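Long-range contact in DnaJ homolog subfamily C member 27-A (Xenopus laevis, PDB 6JMG), which binds GTP with magnesium as a Rab-family small GTPase that also carries a DnaJ domain, and may take part in regulating the MEK/ERK pathway: residues Asp97-Asp108 and His141-Trp152. Residues are numbered along the deposited sequence; the frame is centred on the assembly and turned at random.
Sequences DVGHKETFESLD and HRSVDESEGRLW
The carbonyl oxygen of Val98 illustrates how one acceptor can tie two loops together, for two successive backbone amides of 141-152 donate hydrogen bonds to it. Ser143 N lies 2.7 Å from Val98 O, nearly in line with the carbonyl bond, whereas Val144 N approaches in the carbonyl plane on a lone pair, at 3.2 Å. Beside this shared acceptor the guanidinium of Arg142 lays one face over Val98 CB, while its NH2 forms a salt bridge with Glu162 on strand 159-163.

Apolar packing takes over toward the helices. Val144 CG1 sits over one face of the Phe104 ring, 3.8 Å from its centroid, in a CH-pi contact. With CG anti to the backbone N (chi1 172°), the ring points toward helix 146-152, bringing CE1 to 3.7 Å from Gly149 CA. Its edge meets the face of the Trp152 indole, the planes at 66°. Replacing Phe104 with an alanine would probably open a gap between Val144 and Trp152 and deprive the indole of its edge-to-face partner. Leu107 CD1 makes a CH-pi contact over the six-membered ring of the indole, whose NE1 makes weak hydrogen bonds to both carboxylate oxygens of Asp108, OD1 at 3.3 Å.

In this Ras-type GTPase domain, directional backbone bonds fix the loops following strands 91-97 and 128-134, while aromatic contacts join helix 146-152 to the nearly parallel helix 101-105 and the start of helix 107-117.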
loop_
_atom_site.group_PDB
_atom_site.type_symbol
_atom_site.label_atom_id
_atom_site.label_comp_id
_atom_site.label_asym_id
_atom_site.label_seq_id
_atom_site.Cartn_x
_atom_site.Cartn_y
_atom_site.Cartn_z
ATOM N N ASP A 97 -13.633 6.765 11.159
ATOM C CA ASP A 97 -14.187 7.501 12.289
ATOM C C ASP A 97 -14.079 6.616 13.527
ATOM O O ASP A 97 -14.705 5.552 13.590
ATOM C CB ASP A 97 -15.635 7.895 11.973
ATOM C CG ASP A 97 -16.343 8.636 13.109
ATOM O OD1 ASP A 97 -17.461 9.136 12.846
ATOM O OD2 ASP A 97 -15.826 8.709 14.249
ATOM N N VAL A 98 -13.306 7.063 14.519
ATOM C CA VAL A 98 -13.119 6.273 15.731
ATOM C C VAL A 98 -14.430 6.047 16.465
ATOM O O VAL A 98 -14.509 5.173 17.336
ATOM C CB VAL A 98 -12.096 6.937 16.673
ATOM C CG1 VAL A 98 -10.734 7.029 15.999
ATOM C CG2 VAL A 98 -12.597 8.324 17.134
ATOM N N GLY A 99 -15.461 6.818 16.137
ATOM C CA GLY A 99 -16.756 6.704 16.768
ATOM C C GLY A 99 -17.699 5.689 16.171
ATOM O O GLY A 99 -18.789 5.496 16.716
ATOM N N HIS A 100 -17.322 5.037 15.069
ATOM C CA HIS A 100 -18.217 4.149 14.323
ATOM C C HIS A 100 -17.370 2.996 13.791
ATOM O O HIS A 100 -16.660 3.142 12.790
ATOM C CB HIS A 100 -18.914 4.926 13.203
ATOM C CG HIS A 100 -19.965 5.891 13.680
ATOM N ND1 HIS A 100 -19.780 7.258 13.681
ATOM C CD2 HIS A 100 -21.227 5.687 14.129
ATOM C CE1 HIS A 100 -20.872 7.852 14.128
ATOM N NE2 HIS A 100 -21.767 6.921 14.404
ATOM N N LYS A 101 -17.445 1.842 14.453
ATOM C CA LYS A 101 -16.431 0.842 14.173
ATOM C C LYS A 101 -16.632 0.181 12.800
ATOM O O LYS A 101 -15.658 -0.274 12.186
ATOM C CB LYS A 101 -16.285 -0.067 15.417
ATOM C CG LYS A 101 -15.822 -1.514 15.231
ATOM C CD LYS A 101 -15.132 -2.185 16.507
ATOM C CE LYS A 101 -15.889 -2.318 17.866
ATOM N NZ LYS A 101 -16.476 -3.621 18.132
ATOM N N GLU A 102 -17.852 0.206 12.253
ATOM C CA GLU A 102 -18.066 -0.319 10.903
ATOM C C GLU A 102 -17.206 0.391 9.855
ATOM O O GLU A 102 -16.952 -0.173 8.791
ATOM C CB GLU A 102 -19.540 -0.215 10.521
ATOM C CG GLU A 102 -20.008 1.184 10.295
ATOM C CD GLU A 102 -20.544 1.826 11.564
ATOM O OE1 GLU A 102 -20.468 1.200 12.656
ATOM O OE2 GLU A 102 -21.037 2.969 11.462
ATOM N N THR A 103 -16.803 1.646 10.093
ATOM C CA THR A 103 -15.925 2.314 9.128
ATOM C C THR A 103 -14.488 1.827 9.245
ATOM O O THR A 103 -13.757 1.816 8.249
ATOM C CB THR A 103 -15.965 3.848 9.285
ATOM O OG1 THR A 103 -15.248 4.264 10.458
ATOM C CG2 THR A 103 -17.392 4.369 9.348
ATOM N N PHE A 104 -14.065 1.421 10.443
ATOM C CA PHE A 104 -12.734 0.851 10.580
ATOM C C PHE A 104 -12.686 -0.552 9.987
ATOM O O PHE A 104 -11.741 -0.905 9.269
ATOM C CB PHE A 104 -12.321 0.829 12.057
ATOM C CG PHE A 104 -11.050 0.082 12.314
ATOM C CD1 PHE A 104 -9.826 0.649 11.991
ATOM C CD2 PHE A 104 -11.071 -1.187 12.855
ATOM C CE1 PHE A 104 -8.636 -0.041 12.208
ATOM C CE2 PHE A 104 -9.891 -1.872 13.075
ATOM C CZ PHE A 104 -8.667 -1.294 12.753
ATOM N N GLU A 105 -13.710 -1.358 10.254
ATOM C CA GLU A 105 -13.732 -2.705 9.702
ATOM C C GLU A 105 -13.773 -2.689 8.183
ATOM O O GLU A 105 -13.184 -3.566 7.538
ATOM C CB GLU A 105 -14.921 -3.474 10.262
ATOM C CG GLU A 105 -14.656 -4.089 11.620
ATOM C CD GLU A 105 -15.932 -4.318 12.388
ATOM O OE1 GLU A 105 -16.988 -3.872 11.888
ATOM O OE2 GLU A 105 -15.877 -4.931 13.479
ATOM N N SER A 106 -14.378 -1.660 7.594
ATOM C CA SER A 106 -14.502 -1.641 6.146
ATOM C C SER A 106 -13.176 -1.356 5.450
ATOM O O SER A 106 -13.107 -1.436 4.218
ATOM C CB SER A 106 -15.581 -0.637 5.720
ATOM O OG SER A 106 -15.013 0.594 5.325
ATOM N N LEU A 107 -12.100 -1.090 6.194
ATOM C CA LEU A 107 -10.876 -0.645 5.536
ATOM C C LEU A 107 -10.215 -1.759 4.742
ATOM O O LEU A 107 -9.548 -1.476 3.745
ATOM C CB LEU A 107 -9.884 -0.105 6.563
ATOM C CG LEU A 107 -10.230 1.217 7.238
ATOM C CD1 LEU A 107 -9.123 1.586 8.190
ATOM C CD2 LEU A 107 -10.424 2.315 6.203
ATOM N N ASP A 108 -10.377 -3.019 5.164
ATOM C CA ASP A 108 -9.868 -4.131 4.366
ATOM C C ASP A 108 -10.544 -4.164 3.002
ATOM O O ASP A 108 -9.884 -4.400 1.979
ATOM C CB ASP A 108 -10.046 -5.457 5.108
ATOM C CG ASP A 108 -8.984 -5.684 6.200
ATOM O OD1 ASP A 108 -7.776 -5.618 5.884
ATOM O OD2 ASP A 108 -9.357 -5.944 7.371
ATOM N N HIS A 141 -18.975 8.178 22.347
ATOM C CA HIS A 141 -18.343 6.904 22.657
ATOM C C HIS A 141 -17.349 6.496 21.574
ATOM O O HIS A 141 -17.708 6.367 20.397
ATOM C CB HIS A 141 -19.461 5.865 22.802
ATOM C CG HIS A 141 -19.000 4.442 22.893
ATOM N ND1 HIS A 141 -17.836 4.058 23.527
ATOM C CD2 HIS A 141 -19.565 3.303 22.422
ATOM C CE1 HIS A 141 -17.705 2.745 23.439
ATOM N NE2 HIS A 141 -18.740 2.265 22.773
ATOM N N ARG A 142 -16.090 6.309 21.959
ATOM C CA ARG A 142 -15.065 5.915 21.001
ATOM C C ARG A 142 -15.023 4.401 20.878
ATOM O O ARG A 142 -14.872 3.703 21.882
ATOM C CB ARG A 142 -13.694 6.437 21.420
ATOM C CG ARG A 142 -12.672 6.359 20.315
ATOM C CD ARG A 142 -11.315 6.639 20.869
ATOM N NE ARG A 142 -10.452 7.426 19.995
ATOM C CZ ARG A 142 -9.213 7.089 19.650
ATOM N NH1 ARG A 142 -8.672 5.962 20.083
ATOM N NH2 ARG A 142 -8.504 7.901 18.883
ATOM N N SER A 143 -15.131 3.893 19.646
ATOM C CA SER A 143 -15.297 2.461 19.414
ATOM C C SER A 143 -14.069 1.783 18.820
ATOM O O SER A 143 -14.034 0.556 18.756
ATOM C CB SER A 143 -16.483 2.213 18.467
ATOM O OG SER A 143 -17.618 2.968 18.862
ATOM N N VAL A 144 -13.068 2.538 18.385
ATOM C CA VAL A 144 -11.815 2.000 17.876
ATOM C C VAL A 144 -10.696 2.663 18.660
ATOM O O VAL A 144 -10.649 3.894 18.752
ATOM C CB VAL A 144 -11.649 2.251 16.364
ATOM C CG1 VAL A 144 -10.626 1.280 15.769
ATOM C CG2 VAL A 144 -13.008 2.159 15.643
ATOM N N ASP A 145 -9.833 1.859 19.265
ATOM C CA ASP A 145 -8.766 2.408 20.091
ATOM C C ASP A 145 -7.473 2.513 19.299
ATOM O O ASP A 145 -7.317 1.933 18.221
ATOM C CB ASP A 145 -8.550 1.580 21.363
ATOM C CG ASP A 145 -8.321 0.115 21.084
ATOM O OD1 ASP A 145 -8.892 -0.410 20.091
ATOM O OD2 ASP A 145 -7.574 -0.503 21.879
ATOM N N GLU A 146 -6.551 3.307 19.842
ATOM C CA GLU A 146 -5.333 3.607 19.106
ATOM C C GLU A 146 -4.528 2.337 18.799
ATOM O O GLU A 146 -4.038 2.168 17.676
ATOM C CB GLU A 146 -4.522 4.644 19.891
ATOM C CG GLU A 146 -3.089 4.810 19.430
ATOM C CD GLU A 146 -2.505 6.154 19.800
ATOM O OE1 GLU A 146 -2.831 6.667 20.896
ATOM O OE2 GLU A 146 -1.721 6.697 18.991
ATOM N N SER A 147 -4.433 1.407 19.757
ATOM C CA SER A 147 -3.753 0.131 19.525
ATOM C C SER A 147 -4.235 -0.538 18.238
ATOM O O SER A 147 -3.438 -0.876 17.357
ATOM C CB SER A 147 -3.935 -0.800 20.732
ATOM O OG SER A 147 -5.174 -1.497 20.681
ATOM N N GLU A 148 -5.549 -0.733 18.121
ATOM C CA GLU A 148 -6.107 -1.523 17.028
ATOM C C GLU A 148 -5.842 -0.874 15.669
ATOM O O GLU A 148 -5.451 -1.548 14.711
ATOM C CB GLU A 148 -7.609 -1.707 17.260
ATOM C CG GLU A 148 -8.257 -2.726 16.346
ATOM C CD GLU A 148 -9.684 -3.028 16.731
ATOM O OE1 GLU A 148 -10.257 -3.964 16.124
ATOM O OE2 GLU A 148 -10.220 -2.332 17.632
ATOM N N GLY A 149 -6.081 0.434 15.560
ATOM C CA GLY A 149 -5.837 1.116 14.298
ATOM C C GLY A 149 -4.355 1.240 13.984
ATOM O O GLY A 149 -3.928 1.055 12.834
ATOM N N ARG A 150 -3.543 1.549 14.999
ATOM C CA ARG A 150 -2.111 1.626 14.747
ATOM C C ARG A 150 -1.576 0.271 14.308
ATOM O O ARG A 150 -0.722 0.187 13.419
ATOM C CB ARG A 150 -1.368 2.137 15.982
ATOM C CG ARG A 150 0.069 2.493 15.666
ATOM C CD ARG A 150 0.834 3.032 16.860
ATOM N NE ARG A 150 0.437 4.383 17.243
ATOM C CZ ARG A 150 0.795 5.484 16.591
ATOM N NH1 ARG A 150 1.556 5.406 15.493
ATOM N NH2 ARG A 150 0.375 6.665 17.030
ATOM N N LEU A 151 -2.102 -0.805 14.891
ATOM C CA LEU A 151 -1.610 -2.126 14.533
ATOM C C LEU A 151 -2.039 -2.506 13.125
ATOM O O LEU A 151 -1.241 -3.046 12.352
ATOM C CB LEU A 151 -2.125 -3.173 15.520
ATOM C CG LEU A 151 -1.616 -4.567 15.168
ATOM C CD1 LEU A 151 -0.126 -4.639 15.437
ATOM C CD2 LEU A 151 -2.352 -5.642 15.911
ATOM N N TRP A 152 -3.282 -2.207 12.765
ATOM C CA TRP A 152 -3.735 -2.532 11.424
ATOM C C TRP A 152 -2.953 -1.738 10.399
ATOM O O TRP A 152 -2.531 -2.277 9.372
ATOM C CB TRP A 152 -5.227 -2.263 11.320
ATOM C CG TRP A 152 -5.838 -2.607 10.016
ATOM C CD1 TRP A 152 -6.494 -3.748 9.709
ATOM C CD2 TRP A 152 -5.902 -1.775 8.849
ATOM N NE1 TRP A 152 -6.953 -3.702 8.415
ATOM C CE2 TRP A 152 -6.606 -2.497 7.863
ATOM C CE3 TRP A 152 -5.432 -0.490 8.541
ATOM C CZ2 TRP A 152 -6.847 -1.988 6.582
ATOM C CZ3 TRP A 152 -5.666 0.015 7.264
ATOM C CH2 TRP A 152 -6.371 -0.737 6.301
#